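Local coordinates for adenosine monophosphate-protein transferase FICD homolog (Caenorhabditis elegans, PDB 5JJ6) that is a FICD homolog of the Fic/DOC (Fido) protein family, a mostly helical protein whose family-defining domain is built from packed helices, at residues Ile264-Tyr272 with Leu326-Ser337; Thr136-Thr144 with Leu154-Glu162. All blocks are in the same frame, centred on the assembly; numbering follows the deposited sequence.

How the interactions relate
Interaction 2 packs helix 127-148 against the short helix 154-162, and interaction 1 packs helix 263-277 against helix 327-346. Their centres lie 24 Å apart and their nearest atoms about 8 Å, so they do not touch. Helix 284-297 is common ground: Ala267, Ala270 and His271 of interaction 1 and Tyr140 and Thr144 of interaction 2 all pack on it. The Fic signature HPFxxGNGR spans the link between helices 263-277 and 284-297 and the start of the latter, and in this family contributes to the active site. Thr144 opens the Thr-x-x-x-Glu-Gly-Asn sequence typical of the inhibitory helix of Fic proteins, so helix 127-148 probably plays that part.

Interaction 1: residues Ile264-Tyr272 with Leu326-Ser337; sequences IERAAIAHY and LRPFVRYVAKHS
Ile264 sits as a knob in the hole formed by Val330, Val333, Ala334 and Ser337 on the facing helix. Its two branches share the work: CG2, anti to the backbone N, slides alongside Val333 and meets its CG2 at 3.4 Å, while the longer arm carries CD1 to within 4.0 Å of Ala334 CB. A beta-branched residue suits this position because it fills both sides of the hole. The helices cross with 119° between their N-to-C directions, their axes 9.2 Å apart. One turn on, the small Ala268 lets them come together, its CB meeting Phe329 CD2 at 3.5 Å and Val330 CG2 at 3.7 Å. The same Val330 methyl also lies beside the aliphatic CG of Glu265, near the margin of the contact.

Helix 263-277 leads into the Fic signature, and this contact packs helix 327-346 on it; Ser337 also touches Met296 of helix 284-297. Leu110 and Val113 of helix 89-120 also touch Ile264.

Phe329 directs its edge at the face of His271, with ring centroids 4.9 Å apart and planes at 56°. The nearest atom is CZ, 3.7 Å from His271 CG and displaced toward the rim of the imidazole. A chi1 of -178° sends the His271 ring outward from its helix, with one face under Phe329 CZ, and its NE2 is hydrogen-bonded to Tyr314 OH, which should restrain the ring's rotation. Histidine thus serves twice, as a flat surface and as a polar anchor. Leu326 CD1 lies 4.0 Å from both Ile269 CG1 and Tyr272 CD2, and CD2 lies over one face of the Tyr272 ring, where Ala321 of helix 311-321 is a neighbour of both Leu326 and Tyr272.

Interaction 2: residues Thr136-Thr144 with Leu154-Glu162; sequences TYFLYVYHT and LGQTRAILE
Tyr142 and Leu154 make the ring-face contact here. The start of helix 154-162 lies across one face of the phenol: Leu154 CB stands 4.1 Å from the ring centroid and only 8° off its normal, a CH-pi arrangement, and the backbone N of Leu154 lies over the same ring, 3.5 Å from Tyr142 CE1. A chi1 of 167° holds the ring out from its helix, across the first turn of 154-162. Tyrosine offers a broad apolar face for the purpose.

Van der Waals packing carries the rest. The leucine's CD1 reaches past the ring to Leu139 CD1, 3.9 Å away. Val141 and Leu161 meet tip to tip, the Leu161 CD1 methyl resting 4.0 Å from Val141 CB, while the methyl of Thr157 fills the space beside Val141 and Thr157 OG1 is hydrogen-bonded to the carbonyl O of Ser153. Phe138, which has the largest contact area here, meets Leu161 CB with its CD1 at 3.8 Å and Glu162 CB with its CZ; phenylalanine suits the place because its flat ring reaches Arg158, Leu161 and Glu162 together. The helix axes lie 9.3 Å apart, at 126° between their directions.

Charge enters at the margin. Arg158 NH1 forms a salt bridge with Glu162 OE2 at 2.7 Å, one turn along the same helix, and one face of the guanidinium lies over Phe138 CD2. The aliphatic stem helps too, with Arg158 CG beside the same ring atom.

No hydrogen bond crosses between 136-144 and 154-162, which pack as the short link between them doubles the chain back. Apolar surface therefore holds helix 154-162 against helix 127-148, the probable inhibitory helix, and the arrangement is consistent with the salt bridge holding the stems of Arg158 and Glu162 over the Phe138 ring while the polar ends remain matched near solvent.

Interaction 1: residues Ile264-Tyr272 with Leu326-Ser337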
loop_
_atom_site.group_PDB
_atom_site.type_symbol
_atom_site.label_atom_id
_atom_site.label_comp_id
_atom_site.label_asym_id
_atom_site.label_seq_id
_atom_site.Cartn_x
_atom_site.Cartn_y
_atom_site.Cartn_z
ATOM N N ILE B 264 19.113 15.479 -21.886
ATOM C CA ILE B 264 17.810 16.120 -21.743
ATOM C C ILE B 264 16.789 15.568 -22.731
ATOM O O ILE B 264 15.646 15.273 -22.378
ATOM C CB ILE B 264 17.910 17.622 -21.939
ATOM C CG1 ILE B 264 18.770 18.243 -20.847
ATOM C CG2 ILE B 264 16.552 18.250 -21.894
ATOM C CD1 ILE B 264 18.869 19.747 -20.959
ATOM N N GLU B 265 17.197 15.431 -23.980
ATOM C CA GLU B 265 16.304 14.866 -24.980
ATOM C C GLU B 265 16.022 13.383 -24.713
ATOM O O GLU B 265 14.889 12.915 -24.858
ATOM C CB GLU B 265 16.887 15.074 -26.366
ATOM C CG GLU B 265 15.834 15.056 -27.433
ATOM C CD GLU B 265 16.345 15.591 -28.746
ATOM O OE1 GLU B 265 17.420 16.238 -28.743
ATOM O OE2 GLU B 265 15.662 15.371 -29.773
ATOM N N ARG B 266 17.059 12.654 -24.319
ATOM C CA ARG B 266 16.929 11.262 -23.914
ATOM C C ARG B 266 15.844 11.139 -22.815
ATOM O O ARG B 266 14.974 10.257 -22.858
ATOM C CB ARG B 266 18.285 10.734 -23.440
ATOM C CG ARG B 266 18.295 9.266 -23.091
ATOM C CD ARG B 266 19.714 8.704 -23.079
ATOM N NE ARG B 266 20.599 9.418 -22.161
ATOM C CZ ARG B 266 21.776 9.941 -22.499
ATOM N NH1 ARG B 266 22.221 9.840 -23.744
ATOM N NH2 ARG B 266 22.509 10.574 -21.593
ATOM N N ALA B 267 15.926 12.027 -21.824
ATOM C CA ALA B 267 14.982 12.077 -20.713
ATOM C C ALA B 267 13.545 12.382 -21.163
ATOM O O ALA B 267 12.591 11.702 -20.768
ATOM C CB ALA B 267 15.447 13.103 -19.700
ATOM N N ALA B 268 13.390 13.420 -21.977
ATOM C CA ALA B 268 12.077 13.767 -22.490
ATOM C C ALA B 268 11.456 12.602 -23.270
ATOM O O ALA B 268 10.273 12.269 -23.108
ATOM C CB ALA B 268 12.171 15.001 -23.365
ATOM N N ILE B 269 12.257 11.969 -24.114
ATOM C CA ILE B 269 11.740 10.884 -24.931
ATOM C C ILE B 269 11.360 9.689 -24.047
ATOM O O ILE B 269 10.355 9.022 -24.290
ATOM C CB ILE B 269 12.758 10.451 -26.016
ATOM C CG1 ILE B 269 13.018 11.586 -26.998
ATOM C CG2 ILE B 269 12.262 9.223 -26.777
ATOM C CD1 ILE B 269 14.193 11.312 -27.922
ATOM N N ALA B 270 12.163 9.430 -23.020
ATOM C CA ALA B 270 11.844 8.376 -22.065
ATOM C C ALA B 270 10.489 8.622 -21.411
ATOM O O ALA B 270 9.607 7.752 -21.419
ATOM C CB ALA B 270 12.903 8.288 -21.030
ATOM N N HIS B 271 10.346 9.811 -20.834
ATOM C CA HIS B 271 9.091 10.242 -20.248
ATOM C C HIS B 271 7.917 9.987 -21.186
ATOM O O HIS B 271 6.899 9.412 -20.790
ATOM C CB HIS B 271 9.152 11.723 -19.912
ATOM C CG HIS B 271 7.913 12.240 -19.260
ATOM N ND1 HIS B 271 6.703 12.321 -19.913
ATOM C CD2 HIS B 271 7.701 12.729 -18.015
ATOM C CE1 HIS B 271 5.795 12.819 -19.095
ATOM N NE2 HIS B 271 6.375 13.081 -17.938
ATOM N N TYR B 272 8.083 10.421 -22.433
ATOM C CA TYR B 272 7.036 10.334 -23.443
ATOM C C TYR B 272 6.664 8.884 -23.755
ATOM O O TYR B 272 5.485 8.513 -23.784
ATOM C CB TYR B 272 7.494 11.031 -24.735
ATOM C CG TYR B 272 6.476 10.963 -25.853
ATOM C CD1 TYR B 272 5.233 11.575 -25.716
ATOM C CD2 TYR B 272 6.736 10.256 -27.019
ATOM C CE1 TYR B 272 4.287 11.514 -26.716
ATOM C CE2 TYR B 272 5.789 10.180 -28.033
ATOM C CZ TYR B 272 4.565 10.815 -27.870
ATOM O OH TYR B 272 3.603 10.760 -28.858
ATOM N N LEU B 326 8.120 16.803 -30.273
ATOM C CA LEU B 326 8.642 16.652 -28.929
ATOM C C LEU B 326 9.472 17.848 -28.497
ATOM O O LEU B 326 10.015 17.858 -27.404
ATOM C CB LEU B 326 9.474 15.383 -28.818
ATOM C CG LEU B 326 8.647 14.212 -28.311
ATOM C CD1 LEU B 326 9.433 12.936 -28.306
ATOM C CD2 LEU B 326 8.134 14.517 -26.894
ATOM N N ARG B 327 9.607 18.844 -29.356
ATOM C CA ARG B 327 10.523 19.942 -29.053
ATOM C C ARG B 327 10.040 20.830 -27.903
ATOM O O ARG B 327 10.836 21.162 -27.031
ATOM C CB ARG B 327 10.793 20.787 -30.313
ATOM C CG ARG B 327 11.490 19.999 -31.451
ATOM C CD ARG B 327 11.590 20.848 -32.691
ATOM N NE ARG B 327 10.263 21.324 -33.062
ATOM C CZ ARG B 327 10.028 22.314 -33.911
ATOM N NH1 ARG B 327 11.039 22.960 -34.465
ATOM N NH2 ARG B 327 8.785 22.684 -34.170
ATOM N N PRO B 328 8.744 21.200 -27.875
ATOM C CA PRO B 328 8.305 22.009 -26.733
ATOM C C PRO B 328 8.579 21.361 -25.374
ATOM O O PRO B 328 9.017 22.045 -24.443
ATOM C CB PRO B 328 6.800 22.147 -26.967
ATOM C CG PRO B 328 6.638 22.048 -28.417
ATOM C CD PRO B 328 7.667 21.051 -28.869
ATOM N N PHE B 329 8.341 20.059 -25.274
ATOM C CA PHE B 329 8.576 19.344 -24.027
ATOM C C PHE B 329 10.062 19.364 -23.683
ATOM O O PHE B 329 10.429 19.662 -22.547
ATOM C CB PHE B 329 8.066 17.910 -24.122
ATOM C CG PHE B 329 8.204 17.131 -22.849
ATOM C CD1 PHE B 329 7.680 17.613 -21.662
ATOM C CD2 PHE B 329 8.856 15.909 -22.841
ATOM C CE1 PHE B 329 7.806 16.889 -20.472
ATOM C CE2 PHE B 329 8.985 15.178 -21.665
ATOM C CZ PHE B 329 8.456 15.667 -20.474
ATOM N N VAL B 330 10.914 19.081 -24.666
ATOM C CA VAL B 330 12.354 19.142 -24.441
ATOM C C VAL B 330 12.771 20.512 -23.923
ATOM O O VAL B 330 13.574 20.616 -23.000
ATOM C CB VAL B 330 13.153 18.823 -25.722
ATOM C CG1 VAL B 330 14.603 19.255 -25.572
ATOM C CG2 VAL B 330 13.070 17.343 -26.031
ATOM N N ARG B 331 12.210 21.552 -24.518
ATOM C CA ARG B 331 12.495 22.914 -24.111
ATOM C C ARG B 331 12.041 23.141 -22.686
ATOM O O ARG B 331 12.698 23.851 -21.919
ATOM C CB ARG B 331 11.820 23.919 -25.056
ATOM C CG ARG B 331 12.424 23.952 -26.471
ATOM C CD ARG B 331 11.851 25.087 -27.299
ATOM N NE ARG B 331 10.838 24.655 -28.247
ATOM C CZ ARG B 331 11.033 24.594 -29.556
ATOM N NH1 ARG B 331 12.196 24.957 -30.060
ATOM N NH2 ARG B 331 10.070 24.189 -30.370
ATOM N N TYR B 332 10.925 22.516 -22.331
ATOM C CA TYR B 332 10.354 22.619 -20.983
ATOM C C TYR B 332 11.263 22.001 -19.927
ATOM O O TYR B 332 11.669 22.683 -18.960
ATOM C CB TYR B 332 8.967 21.969 -20.959
ATOM C CG TYR B 332 8.299 21.920 -19.605
ATOM C CD1 TYR B 332 7.695 23.039 -19.061
ATOM C CD2 TYR B 332 8.235 20.733 -18.889
ATOM C CE1 TYR B 332 7.081 22.992 -17.828
ATOM C CE2 TYR B 332 7.623 20.673 -17.664
ATOM C CZ TYR B 332 7.048 21.804 -17.129
ATOM O OH TYR B 332 6.429 21.737 -15.891
ATOM N N VAL B 333 11.604 20.726 -20.103
ATOM C CA VAL B 333 12.454 20.078 -19.109
ATOM C C VAL B 333 13.838 20.754 -19.075
ATOM O O VAL B 333 14.452 20.841 -18.000
ATOM C CB VAL B 333 12.577 18.534 -19.308
ATOM C CG1 VAL B 333 11.508 18.009 -20.235
ATOM C CG2 VAL B 333 13.939 18.132 -19.748
ATOM N N ALA B 334 14.319 21.252 -20.217
ATOM C CA ALA B 334 15.570 22.007 -20.228
ATOM C C ALA B 334 15.453 23.259 -19.362
ATOM O O ALA B 334 16.308 23.532 -18.520
ATOM C CB ALA B 334 15.953 22.383 -21.629
ATOM N N LYS B 335 14.394 24.024 -19.576
ATOM C CA LYS B 335 14.158 25.231 -18.788
ATOM C C LYS B 335 14.200 24.942 -17.300
ATOM O O LYS B 335 14.816 25.693 -16.522
ATOM C CB LYS B 335 12.811 25.865 -19.139
ATOM C CG LYS B 335 12.401 26.975 -18.209
ATOM C CD LYS B 335 11.080 27.611 -18.602
ATOM C CE LYS B 335 10.800 28.794 -17.706
ATOM N NZ LYS B 335 9.800 29.729 -18.260
ATOM N N HIS B 336 13.569 23.841 -16.897
ATOM C CA HIS B 336 13.418 23.612 -15.460
ATOM C C HIS B 336 14.593 22.903 -14.798
ATOM O O HIS B 336 14.827 23.100 -13.605
ATOM C CB HIS B 336 12.135 22.848 -15.183
ATOM C CG HIS B 336 10.918 23.694 -15.331
ATOM N ND1 HIS B 336 10.830 24.954 -14.784
ATOM C CD2 HIS B 336 9.755 23.484 -15.986
ATOM C CE1 HIS B 336 9.655 25.478 -15.078
ATOM N NE2 HIS B 336 8.984 24.608 -15.810
ATOM N N SER B 337 15.353 22.107 -15.537
ATOM C CA SER B 337 16.596 21.626 -14.961
ATOM C C SER B 337 17.561 22.811 -14.856
ATOM O O SER B 337 18.378 22.879 -13.927
ATOM C CB SER B 337 17.196 20.479 -15.764
ATOM O OG SER B 337 17.203 20.774 -17.136
#

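Interaction 2: residues Thr136-Thr144 with Leu154-Glu162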
loop_
_atom_site.group_PDB
_atom_site.type_symbol
_atom_site.label_atom_id
_atom_site.label_comp_id
_atom_site.label_asym_id
_atom_site.label_seq_id
_atom_site.Cartn_x
_atom_site.Cartn_y
_atom_site.Cartn_z
ATOM N N THR B 136 15.472 19.245 -0.772
ATOM C CA THR B 136 15.089 18.970 -2.148
ATOM C C THR B 136 14.225 17.710 -2.240
ATOM O O THR B 136 13.405 17.593 -3.146
ATOM C CB THR B 136 16.359 18.827 -3.050
ATOM O OG1 THR B 136 16.782 20.122 -3.493
ATOM C CG2 THR B 136 16.117 17.933 -4.268
ATOM N N TYR B 137 14.354 16.797 -1.281
ATOM C CA TYR B 137 13.451 15.644 -1.213
ATOM C C TYR B 137 12.009 16.088 -1.079
ATOM O O TYR B 137 11.134 15.663 -1.840
ATOM C CB TYR B 137 13.803 14.732 -0.046
ATOM C CG TYR B 137 14.863 13.735 -0.389
ATOM C CD1 TYR B 137 16.199 14.111 -0.434
ATOM C CD2 TYR B 137 14.537 12.417 -0.683
ATOM C CE1 TYR B 137 17.185 13.204 -0.755
ATOM C CE2 TYR B 137 15.521 11.497 -1.007
ATOM C CZ TYR B 137 16.842 11.899 -1.039
ATOM O OH TYR B 137 17.833 10.999 -1.360
ATOM N N PHE B 138 11.771 16.937 -0.087
ATOM C CA PHE B 138 10.434 17.415 0.202
ATOM C C PHE B 138 9.939 18.201 -1.002
ATOM O O PHE B 138 8.816 18.010 -1.449
ATOM C CB PHE B 138 10.438 18.312 1.450
ATOM C CG PHE B 138 11.236 17.752 2.582
ATOM C CD1 PHE B 138 11.208 16.389 2.868
ATOM C CD2 PHE B 138 12.077 18.574 3.324
ATOM C CE1 PHE B 138 11.982 15.857 3.899
ATOM C CE2 PHE B 138 12.848 18.047 4.358
ATOM C CZ PHE B 138 12.800 16.686 4.644
ATOM N N LEU B 139 10.813 19.041 -1.552
ATOM C CA LEU B 139 10.446 19.881 -2.682
ATOM C C LEU B 139 10.000 19.052 -3.902
ATOM O O LEU B 139 8.957 19.323 -4.546
ATOM C CB LEU B 139 11.617 20.791 -3.036
ATOM C CG LEU B 139 11.264 22.153 -3.621
ATOM C CD1 LEU B 139 10.214 22.839 -2.780
ATOM C CD2 LEU B 139 12.508 23.019 -3.744
ATOM N N TYR B 140 10.796 18.037 -4.209
ATOM C CA TYR B 140 10.494 17.149 -5.303
ATOM C C TYR B 140 9.156 16.465 -5.062
ATOM O O TYR B 140 8.268 16.520 -5.917
ATOM C CB TYR B 140 11.600 16.106 -5.501
ATOM C CG TYR B 140 11.357 15.229 -6.717
ATOM C CD1 TYR B 140 10.518 14.115 -6.640
ATOM C CD2 TYR B 140 11.919 15.544 -7.951
ATOM C CE1 TYR B 140 10.271 13.332 -7.745
ATOM C CE2 TYR B 140 11.685 14.756 -9.063
ATOM C CZ TYR B 140 10.856 13.649 -8.958
ATOM O OH TYR B 140 10.600 12.847 -10.062
ATOM N N VAL B 141 9.005 15.831 -3.904
ATOM C CA VAL B 141 7.794 15.063 -3.640
ATOM C C VAL B 141 6.549 15.943 -3.733
ATOM O O VAL B 141 5.535 15.559 -4.355
ATOM C CB VAL B 141 7.862 14.372 -2.279
ATOM C CG1 VAL B 141 6.502 13.764 -1.905
ATOM C CG2 VAL B 141 8.972 13.318 -2.294
ATOM N N TYR B 142 6.636 17.118 -3.119
ATOM C CA TYR B 142 5.552 18.081 -3.168
ATOM C C TYR B 142 5.125 18.329 -4.588
ATOM O O TYR B 142 3.953 18.144 -4.931
ATOM C CB TYR B 142 5.932 19.419 -2.552
ATOM C CG TYR B 142 4.903 20.466 -2.900
ATOM C CD1 TYR B 142 3.586 20.323 -2.475
ATOM C CD2 TYR B 142 5.233 21.591 -3.638
ATOM C CE1 TYR B 142 2.629 21.260 -2.788
ATOM C CE2 TYR B 142 4.275 22.543 -3.952
ATOM C CZ TYR B 142 2.974 22.370 -3.523
ATOM O OH TYR B 142 2.002 23.301 -3.828
ATOM N N HIS B 143 6.071 18.771 -5.415
ATOM C CA HIS B 143 5.688 19.173 -6.755
ATOM C C HIS B 143 5.158 18.005 -7.593
ATOM O O HIS B 143 4.091 18.112 -8.222
ATOM C CB HIS B 143 6.868 19.835 -7.436
ATOM C CG HIS B 143 7.077 21.251 -7.010
ATOM N ND1 HIS B 143 6.204 22.262 -7.342
ATOM C CD2 HIS B 143 8.044 21.820 -6.253
ATOM C CE1 HIS B 143 6.632 23.398 -6.820
ATOM N NE2 HIS B 143 7.746 23.157 -6.156
ATOM N N THR B 144 5.853 16.873 -7.557
ATOM C CA THR B 144 5.430 15.752 -8.378
ATOM C C THR B 144 4.058 15.189 -7.965
ATOM O O THR B 144 3.350 14.672 -8.818
ATOM C CB THR B 144 6.475 14.614 -8.399
ATOM O OG1 THR B 144 6.174 13.712 -9.477
ATOM C CG2 THR B 144 6.519 13.844 -7.073
ATOM N N LEU B 154 3.129 22.263 0.566
ATOM C CA LEU B 154 4.561 22.072 0.731
ATOM C C LEU B 154 4.859 21.928 2.227
ATOM O O LEU B 154 5.632 21.070 2.627
ATOM C CB LEU B 154 5.355 23.238 0.128
ATOM C CG LEU B 154 6.870 23.182 0.361
ATOM C CD1 LEU B 154 7.468 21.865 -0.127
ATOM C CD2 LEU B 154 7.582 24.357 -0.267
ATOM N N GLY B 155 4.235 22.771 3.050
ATOM C CA GLY B 155 4.473 22.735 4.486
ATOM C C GLY B 155 3.950 21.458 5.116
ATOM O O GLY B 155 4.595 20.861 5.983
ATOM N N GLN B 156 2.783 21.023 4.649
ATOM C CA GLN B 156 2.186 19.785 5.113
ATOM C C GLN B 156 3.031 18.597 4.641
ATOM O O GLN B 156 3.232 17.622 5.370
ATOM C CB GLN B 156 0.739 19.682 4.611
ATOM C CG GLN B 156 -0.196 20.730 5.207
ATOM C CD GLN B 156 -1.566 20.789 4.534
ATOM O OE1 GLN B 156 -1.719 20.395 3.388
ATOM N NE2 GLN B 156 -2.567 21.294 5.252
ATOM N N THR B 157 3.548 18.692 3.421
ATOM C CA THR B 157 4.368 17.621 2.878
ATOM C C THR B 157 5.648 17.493 3.666
ATOM O O THR B 157 6.078 16.388 4.022
ATOM C CB THR B 157 4.662 17.839 1.393
ATOM O OG1 THR B 157 3.427 17.793 0.676
ATOM C CG2 THR B 157 5.556 16.749 0.860
ATOM N N ARG B 158 6.257 18.636 3.937
ATOM C CA ARG B 158 7.474 18.671 4.717
ATOM C C ARG B 158 7.201 18.092 6.097
ATOM O O ARG B 158 7.935 17.233 6.563
ATOM C CB ARG B 158 8.007 20.092 4.832
ATOM C CG ARG B 158 9.286 20.187 5.624
ATOM C CD ARG B 158 9.543 21.620 6.017
ATOM N NE ARG B 158 10.563 22.254 5.198
ATOM C CZ ARG B 158 11.850 22.271 5.522
ATOM N NH1 ARG B 158 12.249 21.668 6.634
ATOM N NH2 ARG B 158 12.736 22.870 4.734
ATOM N N ALA B 159 6.119 18.540 6.731
ATOM C CA ALA B 159 5.765 18.060 8.067
ATOM C C ALA B 159 5.612 16.542 8.107
ATOM O O ALA B 159 6.075 15.893 9.035
ATOM C CB ALA B 159 4.500 18.721 8.537
ATOM N N ILE B 160 4.942 15.980 7.108
ATOM C CA ILE B 160 4.782 14.535 7.011
ATOM C C ILE B 160 6.118 13.814 6.828
ATOM O O ILE B 160 6.374 12.801 7.457
ATOM C CB ILE B 160 3.861 14.164 5.836
ATOM C CG1 ILE B 160 2.434 14.636 6.100
ATOM C CG2 ILE B 160 3.869 12.660 5.573
ATOM C CD1 ILE B 160 1.523 14.412 4.908
ATOM N N LEU B 161 6.952 14.291 5.916
ATOM C CA LEU B 161 8.179 13.555 5.615
ATOM C C LEU B 161 9.324 13.748 6.632
ATOM O O LEU B 161 10.033 12.806 6.967
ATOM C CB LEU B 161 8.668 13.930 4.206
ATOM C CG LEU B 161 7.793 13.476 3.027
ATOM C CD1 LEU B 161 8.403 13.854 1.678
ATOM C CD2 LEU B 161 7.520 11.981 3.076
ATOM N N GLU B 162 9.464 14.958 7.156
ATOM C CA GLU B 162 10.622 15.353 7.962
ATOM C C GLU B 162 10.367 15.232 9.467
ATOM O O GLU B 162 11.278 14.956 10.246
ATOM C CB GLU B 162 11.019 16.793 7.605
ATOM C CG GLU B 162 11.997 17.472 8.555
ATOM C CD GLU B 162 11.697 18.969 8.743
ATOM O OE1 GLU B 162 10.556 19.320 9.151
ATOM O OE2 GLU B 162 12.602 19.795 8.482
#